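Local structure of CytC3 (Streptomyces, 3GJA) at residues E85-V90 / L290-D295; G91-R96 / A231-S236; T275-G278 / N282-K285; L99-E104 / K129-W134. The protein probably catalyses the halogenation of an unactivated carbon of its substrate, as a nonheme iron enzyme of the phytanoyl-CoA dioxygenase family. One frame throughout, in Å; residues are numbered along the deposited sequence.

Interaction 1: E85-V90 / L290-D295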
loop_
_atom_site.group_PDB
_atom_site.type_symbol
_atom_site.label_atom_id
_atom_site.label_comp_id
_atom_site.label_asym_id
_atom_site.label_seq_id
_atom_site.Cartn_x
_atom_site.Cartn_y
_atom_site.Cartn_z
ATOM N N GLU A 85 -11.896 2.194 -7.976
ATOM C CA GLU A 85 -11.771 3.410 -7.180
ATOM C C GLU A 85 -10.319 3.635 -6.763
ATOM O O GLU A 85 -9.908 4.765 -6.494
ATOM C CB GLU A 85 -12.679 3.338 -5.949
ATOM C CG GLU A 85 -14.162 3.270 -6.299
ATOM C CD GLU A 85 -14.670 1.850 -6.519
ATOM O OE1 GLU A 85 -13.885 0.967 -6.921
ATOM O OE2 GLU A 85 -15.872 1.620 -6.295
ATOM N N ILE A 86 -9.541 2.559 -6.706
ATOM C CA ILE A 86 -8.134 2.686 -6.363
ATOM C C ILE A 86 -7.284 2.685 -7.628
ATOM O O ILE A 86 -6.535 3.630 -7.887
ATOM C CB ILE A 86 -7.658 1.540 -5.446
ATOM C CG1 ILE A 86 -8.258 1.700 -4.048
ATOM C CG2 ILE A 86 -6.136 1.546 -5.349
ATOM C CD1 ILE A 86 -7.861 0.589 -3.077
ATOM N N VAL A 87 -7.419 1.622 -8.415
ATOM C CA VAL A 87 -6.661 1.444 -9.649
ATOM C C VAL A 87 -6.778 2.576 -10.673
ATOM O O VAL A 87 -5.773 3.001 -11.239
ATOM C CB VAL A 87 -7.036 0.103 -10.313
ATOM C CG1 VAL A 87 -6.403 0.000 -11.689
ATOM C CG2 VAL A 87 -6.569 -1.045 -9.431
ATOM N N ASP A 88 -7.984 3.069 -10.927
ATOM C CA ASP A 88 -8.112 4.160 -11.889
ATOM C C ASP A 88 -7.366 5.398 -11.397
ATOM O O ASP A 88 -6.782 6.138 -12.190
ATOM C CB ASP A 88 -9.578 4.536 -12.134
ATOM C CG ASP A 88 -10.362 3.441 -12.834
ATOM O OD1 ASP A 88 -9.738 2.545 -13.439
ATOM O OD2 ASP A 88 -11.610 3.494 -12.783
ATOM N N ARG A 89 -7.388 5.630 -10.087
ATOM C CA ARG A 89 -6.713 6.798 -9.537
ATOM C C ARG A 89 -5.198 6.642 -9.544
ATOM O O ARG A 89 -4.486 7.568 -9.927
ATOM C CB ARG A 89 -7.235 7.108 -8.128
ATOM C CG ARG A 89 -8.592 7.813 -8.157
ATOM C CD ARG A 89 -9.059 8.291 -6.794
ATOM N NE ARG A 89 -10.119 7.442 -6.276
ATOM C CZ ARG A 89 -11.339 7.861 -5.954
ATOM N NH1 ARG A 89 -11.676 9.132 -6.087
ATOM N NH2 ARG A 89 -12.228 6.996 -5.503
ATOM N N VAL A 90 -4.702 5.478 -9.142
ATOM C CA VAL A 90 -3.263 5.262 -9.150
ATOM C C VAL A 90 -2.777 5.334 -10.598
ATOM O O VAL A 90 -1.744 5.941 -10.891
ATOM C CB VAL A 90 -2.891 3.885 -8.569
ATOM C CG1 VAL A 90 -1.394 3.641 -8.725
ATOM C CG2 VAL A 90 -3.282 3.819 -7.101
ATOM N N LEU A 290 -1.062 -7.855 -11.479
ATOM C CA LEU A 290 -1.286 -6.916 -12.573
ATOM C C LEU A 290 -2.756 -6.526 -12.420
ATOM O O LEU A 290 -3.645 -7.333 -12.684
ATOM C CB LEU A 290 -1.061 -7.614 -13.921
ATOM C CG LEU A 290 -0.711 -6.819 -15.189
ATOM C CD1 LEU A 290 -1.636 -7.251 -16.311
ATOM C CD2 LEU A 290 -0.813 -5.333 -14.958
ATOM N N THR A 291 -3.009 -5.291 -12.002
ATOM C CA THR A 291 -4.373 -4.833 -11.766
ATOM C C THR A 291 -5.032 -4.142 -12.948
ATOM O O THR A 291 -6.236 -3.891 -12.933
ATOM C CB THR A 291 -4.416 -3.874 -10.569
ATOM O OG1 THR A 291 -3.784 -2.635 -10.926
ATOM C CG2 THR A 291 -3.686 -4.476 -9.384
ATOM N N SER A 292 -4.243 -3.822 -13.965
ATOM C CA SER A 292 -4.769 -3.150 -15.142
ATOM C C SER A 292 -3.736 -3.176 -16.258
ATOM O O SER A 292 -2.560 -3.440 -16.015
ATOM C CB SER A 292 -5.123 -1.709 -14.799
ATOM O OG SER A 292 -4.017 -1.068 -14.199
ATOM N N GLY A 293 -4.175 -2.895 -17.480
ATOM C CA GLY A 293 -3.255 -2.909 -18.603
ATOM C C GLY A 293 -2.680 -4.286 -18.891
ATOM O O GLY A 293 -3.361 -5.301 -18.737
ATOM N N VAL A 294 -1.416 -4.323 -19.299
ATOM C CA VAL A 294 -0.740 -5.576 -19.625
ATOM C C VAL A 294 0.691 -5.498 -19.141
ATOM O O VAL A 294 1.188 -4.417 -18.839
ATOM C CB VAL A 294 -0.675 -5.816 -21.148
ATOM C CG1 VAL A 294 -2.067 -6.042 -21.720
ATOM C CG2 VAL A 294 0.007 -4.620 -21.821
ATOM N N ASP A 295 1.357 -6.648 -19.098
ATOM C CA ASP A 295 2.742 -6.708 -18.655
ATOM C C ASP A 295 3.656 -7.100 -19.806
ATOM O O ASP A 295 3.756 -8.273 -20.165
ATOM C CB ASP A 295 2.891 -7.707 -17.503
ATOM C CG ASP A 295 4.334 -7.873 -17.059
ATOM O OD1 ASP A 295 5.147 -6.971 -17.344
ATOM O OD2 ASP A 295 4.654 -8.902 -16.422
HETATM O O HOH W 1 -4.899 1.633 -13.851
#

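Interaction 2: G91-R96 / A231-S236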
loop_
_atom_site.group_PDB
_atom_site.type_symbol
_atom_site.label_atom_id
_atom_site.label_comp_id
_atom_site.label_asym_id
_atom_site.label_seq_id
_atom_site.Cartn_x
_atom_site.Cartn_y
_atom_site.Cartn_z
ATOM N N GLY A 91 -3.547 4.719 -11.494
ATOM C CA GLY A 91 -3.212 4.701 -12.909
ATOM C C GLY A 91 -3.069 6.083 -13.513
ATOM O O GLY A 91 -2.269 6.280 -14.422
ATOM N N SER A 92 -3.852 7.039 -13.025
ATOM C CA SER A 92 -3.772 8.406 -13.521
ATOM C C SER A 92 -2.437 9.027 -13.110
ATOM O O SER A 92 -2.012 10.034 -13.676
ATOM C CB SER A 92 -4.895 9.255 -12.928
ATOM O OG SER A 92 -6.146 8.616 -13.056
ATOM N N LEU A 93 -1.780 8.422 -12.126
ATOM C CA LEU A 93 -0.519 8.945 -11.616
ATOM C C LEU A 93 0.733 8.300 -12.179
ATOM O O LEU A 93 1.674 8.993 -12.560
ATOM C CB LEU A 93 -0.495 8.826 -10.089
ATOM C CG LEU A 93 -1.138 9.909 -9.213
ATOM C CD1 LEU A 93 -2.361 10.499 -9.860
ATOM C CD2 LEU A 93 -1.478 9.294 -7.861
ATOM N N ILE A 94 0.755 6.976 -12.229
ATOM C CA ILE A 94 1.937 6.286 -12.724
ATOM C C ILE A 94 1.708 5.323 -13.890
ATOM O O ILE A 94 2.587 4.521 -14.211
ATOM C CB ILE A 94 2.640 5.536 -11.575
ATOM C CG1 ILE A 94 1.678 4.538 -10.927
ATOM C CG2 ILE A 94 3.124 6.539 -10.527
ATOM C CD1 ILE A 94 2.340 3.641 -9.899
ATOM N N GLY A 95 0.535 5.396 -14.517
ATOM C CA GLY A 95 0.267 4.537 -15.660
ATOM C C GLY A 95 -0.745 3.426 -15.464
ATOM O O GLY A 95 -0.899 2.904 -14.361
ATOM N N ARG A 96 -1.426 3.052 -16.546
ATOM C CA ARG A 96 -2.439 2.002 -16.488
ATOM C C ARG A 96 -1.915 0.573 -16.442
ATOM O O ARG A 96 -2.677 -0.351 -16.180
ATOM C CB ARG A 96 -3.429 2.147 -17.640
ATOM C CG ARG A 96 -4.564 3.106 -17.338
ATOM C CD ARG A 96 -4.064 4.523 -17.163
ATOM N NE ARG A 96 -5.161 5.450 -16.895
ATOM C CZ ARG A 96 -5.037 6.775 -16.896
ATOM N NH1 ARG A 96 -3.860 7.337 -17.156
ATOM N NH2 ARG A 96 -6.091 7.539 -16.637
ATOM N N ALA A 231 -9.513 6.832 1.741
ATOM C CA ALA A 231 -8.101 6.539 1.642
ATOM C C ALA A 231 -7.301 7.778 1.301
ATOM O O ALA A 231 -7.839 8.788 0.829
ATOM C CB ALA A 231 -7.862 5.478 0.573
ATOM N N VAL A 232 -6.004 7.693 1.566
ATOM C CA VAL A 232 -5.097 8.758 1.224
ATOM C C VAL A 232 -4.092 8.066 0.312
ATOM O O VAL A 232 -3.688 6.933 0.564
ATOM C CB VAL A 232 -4.396 9.363 2.466
ATOM C CG1 VAL A 232 -3.627 8.296 3.225
ATOM C CG2 VAL A 232 -3.464 10.488 2.025
ATOM N N ILE A 233 -3.731 8.724 -0.777
ATOM C CA ILE A 233 -2.780 8.154 -1.706
ATOM C C ILE A 233 -1.522 9.002 -1.647
ATOM O O ILE A 233 -1.594 10.235 -1.690
ATOM C CB ILE A 233 -3.346 8.145 -3.147
ATOM C CG1 ILE A 233 -4.681 7.385 -3.170
ATOM C CG2 ILE A 233 -2.335 7.497 -4.103
ATOM C CD1 ILE A 233 -5.325 7.289 -4.543
ATOM N N PHE A 234 -0.372 8.345 -1.545
ATOM C CA PHE A 234 0.890 9.064 -1.462
ATOM C C PHE A 234 2.080 8.223 -1.874
ATOM O O PHE A 234 2.039 6.989 -1.824
ATOM C CB PHE A 234 1.124 9.536 -0.023
ATOM C CG PHE A 234 1.121 8.416 0.999
ATOM C CD1 PHE A 234 -0.069 7.995 1.594
ATOM C CD2 PHE A 234 2.310 7.793 1.376
ATOM C CE1 PHE A 234 -0.075 6.973 2.557
ATOM C CE2 PHE A 234 2.318 6.766 2.338
ATOM C CZ PHE A 234 1.120 6.357 2.929
ATOM N N TRP A 235 3.147 8.898 -2.285
ATOM C CA TRP A 235 4.378 8.209 -2.630
ATOM C C TRP A 235 4.877 7.687 -1.287
ATOM O O TRP A 235 4.828 8.402 -0.286
ATOM C CB TRP A 235 5.405 9.185 -3.198
ATOM C CG TRP A 235 5.256 9.464 -4.655
ATOM C CD1 TRP A 235 4.910 10.652 -5.232
ATOM C CD2 TRP A 235 5.509 8.551 -5.730
ATOM N NE1 TRP A 235 4.939 10.538 -6.598
ATOM C CE2 TRP A 235 5.304 9.259 -6.933
ATOM C CE3 TRP A 235 5.889 7.203 -5.793
ATOM C CZ2 TRP A 235 5.467 8.666 -8.191
ATOM C CZ3 TRP A 235 6.053 6.611 -7.046
ATOM C CH2 TRP A 235 5.841 7.345 -8.228
ATOM N N SER A 236 5.345 6.446 -1.265
ATOM C CA SER A 236 5.839 5.838 -0.037
ATOM C C SER A 236 6.894 6.690 0.681
ATOM O O SER A 236 7.030 6.617 1.904
ATOM C CB SER A 236 6.432 4.466 -0.352
ATOM O OG SER A 236 7.401 4.574 -1.386
#

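Interaction 3: T275-G278 / N282-K285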
loop_
_atom_site.group_PDB
_atom_site.type_symbol
_atom_site.label_atom_id
_atom_site.label_comp_id
_atom_site.label_asym_id
_atom_site.label_seq_id
_atom_site.Cartn_x
_atom_site.Cartn_y
_atom_site.Cartn_z
ATOM N N THR A 275 14.064 -17.730 -1.706
ATOM C CA THR A 275 12.734 -17.961 -1.165
ATOM C C THR A 275 12.704 -17.202 0.156
ATOM O O THR A 275 11.967 -16.228 0.298
ATOM C CB THR A 275 12.451 -19.461 -0.931
ATOM O OG1 THR A 275 13.499 -20.041 -0.145
ATOM C CG2 THR A 275 12.346 -20.186 -2.262
ATOM N N GLU A 276 13.526 -17.638 1.109
ATOM C CA GLU A 276 13.614 -16.978 2.407
ATOM C C GLU A 276 14.320 -15.653 2.154
ATOM O O GLU A 276 15.532 -15.619 1.945
ATOM C CB GLU A 276 14.425 -17.827 3.383
ATOM C CG GLU A 276 14.048 -17.597 4.827
ATOM C CD GLU A 276 12.579 -17.897 5.080
ATOM O OE1 GLU A 276 12.178 -19.074 4.933
ATOM O OE2 GLU A 276 11.824 -16.957 5.418
ATOM N N TYR A 277 13.552 -14.568 2.169
ATOM C CA TYR A 277 14.067 -13.231 1.891
ATOM C C TYR A 277 14.376 -12.391 3.132
ATOM O O TYR A 277 15.165 -11.448 3.071
ATOM C CB TYR A 277 13.052 -12.499 1.009
ATOM C CG TYR A 277 13.473 -11.130 0.531
ATOM C CD1 TYR A 277 14.432 -10.980 -0.474
ATOM C CD2 TYR A 277 12.890 -9.978 1.063
ATOM C CE1 TYR A 277 14.797 -9.717 -0.937
ATOM C CE2 TYR A 277 13.249 -8.715 0.609
ATOM C CZ TYR A 277 14.200 -8.592 -0.390
ATOM O OH TYR A 277 14.553 -7.342 -0.839
ATOM N N GLY A 278 13.758 -12.733 4.259
ATOM C CA GLY A 278 13.983 -11.972 5.477
ATOM C C GLY A 278 12.710 -11.283 5.948
ATOM O O GLY A 278 11.810 -11.018 5.150
ATOM N N ASN A 282 8.770 -14.968 2.381
ATOM C CA ASN A 282 9.215 -16.143 1.640
ATOM C C ASN A 282 8.614 -16.015 0.249
ATOM O O ASN A 282 7.409 -16.168 0.070
ATOM C CB ASN A 282 8.749 -17.432 2.312
ATOM C CG ASN A 282 9.295 -18.670 1.622
ATOM O OD1 ASN A 282 9.737 -19.613 2.276
ATOM N ND2 ASN A 282 9.263 -18.674 0.296
ATOM N N LEU A 283 9.464 -15.723 -0.731
ATOM C CA LEU A 283 9.039 -15.524 -2.116
ATOM C C LEU A 283 8.474 -16.723 -2.860
ATOM O O LEU A 283 7.935 -16.563 -3.951
ATOM C CB LEU A 283 10.190 -14.934 -2.936
ATOM C CG LEU A 283 10.483 -13.428 -2.838
ATOM C CD1 LEU A 283 9.537 -12.751 -1.860
ATOM C CD2 LEU A 283 11.913 -13.221 -2.407
ATOM N N GLU A 284 8.580 -17.910 -2.279
ATOM C CA GLU A 284 8.077 -19.110 -2.939
ATOM C C GLU A 284 6.717 -18.902 -3.603
ATOM O O GLU A 284 6.571 -19.101 -4.810
ATOM C CB GLU A 284 7.982 -20.266 -1.946
ATOM C CG GLU A 284 7.675 -21.601 -2.595
ATOM C CD GLU A 284 7.506 -22.710 -1.575
ATOM O OE1 GLU A 284 8.420 -22.884 -0.737
ATOM O OE2 GLU A 284 6.463 -23.406 -1.608
ATOM N N LYS A 285 5.719 -18.494 -2.826
ATOM C CA LYS A 285 4.388 -18.284 -3.383
ATOM C C LYS A 285 4.045 -16.815 -3.608
ATOM O O LYS A 285 2.878 -16.467 -3.777
ATOM C CB LYS A 285 3.339 -18.925 -2.478
ATOM C CG LYS A 285 3.553 -20.411 -2.264
ATOM C CD LYS A 285 2.531 -20.989 -1.303
ATOM C CE LYS A 285 2.852 -22.435 -0.971
ATOM N NZ LYS A 285 1.924 -22.981 0.062
#

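Interaction 4: L99-E104 / K129-W134. With ACT (acetate ion), chain C.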
loop_
_atom_site.group_PDB
_atom_site.type_symbol
_atom_site.label_atom_id
_atom_site.label_comp_id
_atom_site.label_asym_id
_atom_site.label_seq_id
_atom_site.Cartn_x
_atom_site.Cartn_y
_atom_site.Cartn_z
ATOM N N LEU A 99 0.952 -2.690 -11.252
ATOM C CA LEU A 99 1.327 -3.851 -10.455
ATOM C C LEU A 99 1.143 -3.536 -8.959
ATOM O O LEU A 99 1.595 -2.491 -8.481
ATOM C CB LEU A 99 2.797 -4.174 -10.707
ATOM C CG LEU A 99 3.267 -5.497 -11.309
ATOM C CD1 LEU A 99 2.375 -5.938 -12.455
ATOM C CD2 LEU A 99 4.720 -5.314 -11.766
ATOM N N CYS A 100 0.452 -4.414 -8.234
ATOM C CA CYS A 100 0.299 -4.257 -6.790
ATOM C C CYS A 100 1.293 -5.274 -6.259
ATOM O O CYS A 100 1.053 -6.478 -6.329
ATOM C CB CYS A 100 -1.104 -4.626 -6.308
ATOM S SG CYS A 100 -1.245 -4.601 -4.480
ATOM N N TRP A 101 2.419 -4.800 -5.734
ATOM C CA TRP A 101 3.439 -5.720 -5.257
ATOM C C TRP A 101 3.404 -6.001 -3.759
ATOM O O TRP A 101 4.154 -6.842 -3.263
ATOM C CB TRP A 101 4.816 -5.199 -5.646
ATOM C CG TRP A 101 5.198 -3.986 -4.886
ATOM C CD1 TRP A 101 4.774 -2.710 -5.106
ATOM C CD2 TRP A 101 6.051 -3.939 -3.742
ATOM N NE1 TRP A 101 5.314 -1.867 -4.168
ATOM C CE2 TRP A 101 6.101 -2.597 -3.316
ATOM C CE3 TRP A 101 6.780 -4.903 -3.032
ATOM C CZ2 TRP A 101 6.853 -2.192 -2.209
ATOM C CZ3 TRP A 101 7.529 -4.498 -1.931
ATOM C CH2 TRP A 101 7.557 -3.154 -1.532
ATOM N N ARG A 102 2.545 -5.295 -3.037
ATOM C CA ARG A 102 2.436 -5.513 -1.601
ATOM C C ARG A 102 1.252 -4.815 -0.931
ATOM O O ARG A 102 0.731 -3.812 -1.428
ATOM C CB ARG A 102 3.718 -5.072 -0.903
ATOM C CG ARG A 102 3.605 -5.063 0.621
ATOM C CD ARG A 102 4.889 -4.618 1.284
ATOM N NE ARG A 102 5.952 -5.604 1.144
ATOM C CZ ARG A 102 7.166 -5.451 1.658
ATOM N NH1 ARG A 102 7.454 -4.351 2.337
ATOM N NH2 ARG A 102 8.088 -6.392 1.503
ATOM N N SER A 103 0.837 -5.389 0.194
ATOM C CA SER A 103 -0.226 -4.854 1.021
ATOM C C SER A 103 0.144 -5.241 2.455
ATOM O O SER A 103 0.836 -6.243 2.686
ATOM C CB SER A 103 -1.588 -5.432 0.632
ATOM O OG SER A 103 -1.796 -6.705 1.200
ATOM N N GLU A 104 -0.298 -4.432 3.414
ATOM C CA GLU A 104 -0.000 -4.680 4.819
ATOM C C GLU A 104 -0.948 -3.869 5.681
ATOM O O GLU A 104 -1.597 -2.942 5.196
ATOM C CB GLU A 104 1.431 -4.266 5.127
ATOM C CG GLU A 104 1.687 -2.795 4.853
ATOM C CD GLU A 104 3.166 -2.469 4.786
ATOM O OE1 GLU A 104 3.826 -2.434 5.851
ATOM O OE2 GLU A 104 3.668 -2.262 3.659
ATOM N N LYS A 129 18.318 -4.535 1.521
ATOM C CA LYS A 129 18.185 -4.680 0.067
ATOM C C LYS A 129 17.010 -3.872 -0.463
ATOM O O LYS A 129 15.974 -3.759 0.196
ATOM C CB LYS A 129 17.951 -6.142 -0.317
ATOM C CG LYS A 129 19.119 -7.079 -0.091
ATOM C CD LYS A 129 18.740 -8.481 -0.546
ATOM C CE LYS A 129 19.838 -9.487 -0.263
ATOM N NZ LYS A 129 19.446 -10.844 -0.736
ATOM N N PRO A 130 17.150 -3.297 -1.667
ATOM C CA PRO A 130 16.045 -2.517 -2.223
ATOM C C PRO A 130 14.999 -3.503 -2.731
ATOM O O PRO A 130 15.316 -4.406 -3.507
ATOM C CB PRO A 130 16.715 -1.736 -3.345
ATOM C CG PRO A 130 17.710 -2.721 -3.854
ATOM C CD PRO A 130 18.311 -3.281 -2.575
ATOM N N GLN A 131 13.760 -3.344 -2.281
ATOM C CA GLN A 131 12.692 -4.246 -2.697
ATOM C C GLN A 131 12.055 -3.741 -3.981
ATOM O O GLN A 131 11.336 -4.470 -4.662
ATOM C CB GLN A 131 11.638 -4.354 -1.589
ATOM C CG GLN A 131 12.218 -4.714 -0.225
ATOM C CD GLN A 131 11.182 -4.713 0.891
ATOM O OE1 GLN A 131 10.638 -5.752 1.250
ATOM N NE2 GLN A 131 10.905 -3.537 1.438
ATOM N N ILE A 132 12.354 -2.490 -4.316
ATOM C CA ILE A 132 11.802 -1.846 -5.499
ATOM C C ILE A 132 12.895 -1.143 -6.301
ATOM O O ILE A 132 13.686 -0.378 -5.746
ATOM C CB ILE A 132 10.733 -0.797 -5.085
ATOM C CG1 ILE A 132 9.497 -1.505 -4.517
ATOM C CG2 ILE A 132 10.384 0.103 -6.261
ATOM C CD1 ILE A 132 8.749 -2.376 -5.524
ATOM N N ILE A 133 12.936 -1.405 -7.608
ATOM C CA ILE A 133 13.928 -0.778 -8.484
ATOM C C ILE A 133 13.317 -0.310 -9.803
ATOM O O ILE A 133 12.825 -1.120 -10.588
ATOM C CB ILE A 133 15.087 -1.743 -8.828
ATOM C CG1 ILE A 133 15.901 -2.075 -7.574
ATOM C CG2 ILE A 133 15.997 -1.105 -9.872
ATOM C CD1 ILE A 133 16.680 -0.904 -7.021
ATOM N N TRP A 134 13.340 0.998 -10.034
ATOM C CA TRP A 134 12.822 1.565 -11.273
ATOM C C TRP A 134 13.974 1.629 -12.274
ATOM O O TRP A 134 15.141 1.701 -11.885
ATOM C CB TRP A 134 12.307 2.987 -11.061
ATOM C CG TRP A 134 11.021 3.102 -10.324
ATOM C CD1 TRP A 134 10.772 2.724 -9.037
ATOM C CD2 TRP A 134 9.810 3.698 -10.811
ATOM N NE1 TRP A 134 9.483 3.051 -8.688
ATOM C CE2 TRP A 134 8.868 3.650 -9.757
ATOM C CE3 TRP A 134 9.429 4.268 -12.035
ATOM C CZ2 TRP A 134 7.564 4.153 -9.887
ATOM C CZ3 TRP A 134 8.131 4.770 -12.166
ATOM C CH2 TRP A 134 7.216 4.708 -11.093
HETATM C C ACT C . 10.461 -4.545 4.691
HETATM O O ACT C . 9.582 -3.797 3.994
HETATM O OXT ACT C . 11.267 -4.009 5.423
HETATM C CH3 ACT C . 10.444 -6.046 4.562
#

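Interaction 1: E85-V90 / L290-D295
With chi1 at 172°, Val87 holds CG1 opposite its backbone N and CG2 beside it, so the two methyls form a fork whose prongs meet different residues of the 290-295 loop. CG2 of Val87 lies 3.5 Å from OG1 of Thr291, while CG1 of Val87 lies 3.6 Å from OG of Ser292. Both hydroxyl oxygens sit between the backbone N and the carbonyl carbon of their own residue (chi1 70° in Thr291, 53° in Ser292), and this rotation turns them to the valine. The carbons follow: Thr291 CB is 3.7 Å from Val87 CG2. The side chains of Val87 and Thr291 slide past each other rather than meeting head-on.

The polar ends are satisfied elsewhere. Ser292 OG is hydrogen-bonded to Arg96 O, and Thr291 OG1 has a weak bond to Leu98 O. One water joins the segments by donating twice, to Ser292 OG at 2.9 Å and to Val87 O at 3.1 Å. It thereby ties a helix carbonyl to the loop beside the valine contacts.

Ile86 and Val90, also on helix 84-94, rest on Val149 and Tyr260 of the main sheet. The arrangement is that of a helix laid against the antiparallel sheet of a cupin-type barrel, with the loop after strand 289-290 closing over its flank.

Interaction 2: G91-R96 / A231-S236
Ile94 lays its CG2 methyl obliquely against the six-membered ring of the Trp235 indole, 3.6 Å from CH2, with CZ2 of Trp235 next nearest to the same methyl at 3.9 Å. CG1 of Ile94 occupies the position between the backbone N and the carbonyl carbon (chi1 58°), which places CG2 beside the N and turns it to the indole. The CA-CB bond of Trp235 does not itself point at the helix; it is the far end of the ring that reaches across, and the two side chains pass each other in opposite directions. The indole is further fixed by aromatic neighbours: Phe143 meets it edge-to-face, and Phe20 at about 45°.

One residue earlier, Leu93 CD2 approaches Ile233 CG2 at 4.3 Å, a looser touch. Ile147, on the neighbouring strand 147-152, touches both Ile94 and Trp235.

The contact thus joins the C-terminal part of helix 84-94 to strand 230-235 of the main antiparallel sheet. Gly91 O still accepts from Gly95 N at 2.9 Å, but Gly95 itself leaves helical geometry with a positive phi of 110°, and the chain turns off toward strand 98-108.

Every atom touching across the two segments is carbon, and the buried area is a modest 113 Å². Between these two segments cohesion therefore rests on dispersion and the exclusion of water, without directional bonds.

Interaction 3: T275-G278 / N282-K285
Thr275 O is gripped twice where the backbones come closest. Leu283 N donates to it at 2.8 Å, with an N-H...O angle of 152° and the donor tilted from the carbonyl plane, and Asn282 CA adds a CA-H...O contact to the same Thr275 O at 3.1 Å. On the buried side, CB of Tyr277 lies 3.7 Å from Leu283 CD2; that methyl lies obliquely to the ring. With CG anti to the backbone N (chi1 -175°), the ring then leads away from the 282-285 segment. Tyr268 meets the Tyr277 ring edge-to-face.

The segments form a small antiparallel beta hairpin: Glu276 and Asn282 make a non-hydrogen-bonded pair, and a classic beta bulge follows, with Tyr277 and Gly278 both facing Ile281.

The outer side is looser. Glu276 bends at chi2 and brings its carboxylate across the Asn282 amide, the two planes 85° apart, while the amide also leans on Thr275 CB. Cutting Asn282 back to an alanine is likely to open a gap beside Thr275 CB and take away the amide that the Glu276 carboxylate crosses. Farther out, solvent-exposed Thr275 and Glu284 barely meet, CG2 of Thr275 standing 4.4 Å from CB of Glu284.

Interaction 4: L99-E104 / K129-W134
Trp101, on strand 98-108 of the main sheet of this cupin-type barrel, receives Ile132 squarely over one face of its indole. Ile132 CD1 stands 3.6 Å from the centroid of the five-membered ring and 15° off its normal, a CH-pi contact, and CG1 of Ile132 lies 3.6 Å from CZ2 of Trp101. The indole reaches this position with CG between its backbone N and carbonyl carbon (chi1 70°). Arg102 CB backs the opposite face, and Trp101 NE1 is hydrogen-bonded to Thr146 OG1. A leucine in place of Trp101 is likely to strip Ile132 CD1 of its ring partner and leave the Thr146 hydroxyl without its indole bond.

Gln131 sets CB obliquely near the ring, 4.1 Å from Trp101 CZ3, and extends its amide to Arg102. There Arg102 NH2 donates to Gln131 OE1 at 2.6 Å with a bent N-H...O angle of 135°; the donor sits above the carbonyl plane. Tyr268 OH is a second partner of that NH2. An acetate ion, probably from the crystallisation liquor, occupies the polar pocket, bound also by Lys62 NZ and the backbone N of His125; one oxygen, ACT O, accepts from Arg102 NH1 at 2.8 Å and from Gln131 NE2 at 2.9 Å.

Overall arrangement
Interactions 1 and 2 use successive turns of helix 84-94. Their centres are 10 Å apart, and Arg89 CB packs against Ile233 CD1 at 4.1 Å. The chain then enters strand 98-108, which carries one side of interaction 4; there Leu99 CD1 meets Leu290 CA of interaction 1 at 3.8 Å. Interaction 2 reaches interaction 4, 14 Å away between centres, through Trp235 CH2 and Trp134 CZ2, 4.0 Å apart. Interaction 3 lies farther out, its centre about 25 Å from that of interaction 1, yet Tyr277 OH comes within 3.6 Å of Gln131 CG. The hairpin thus borders the acetate pocket of interaction 4, with the Tyr277 side chain about 6 Å from that acetate at the nearest atoms.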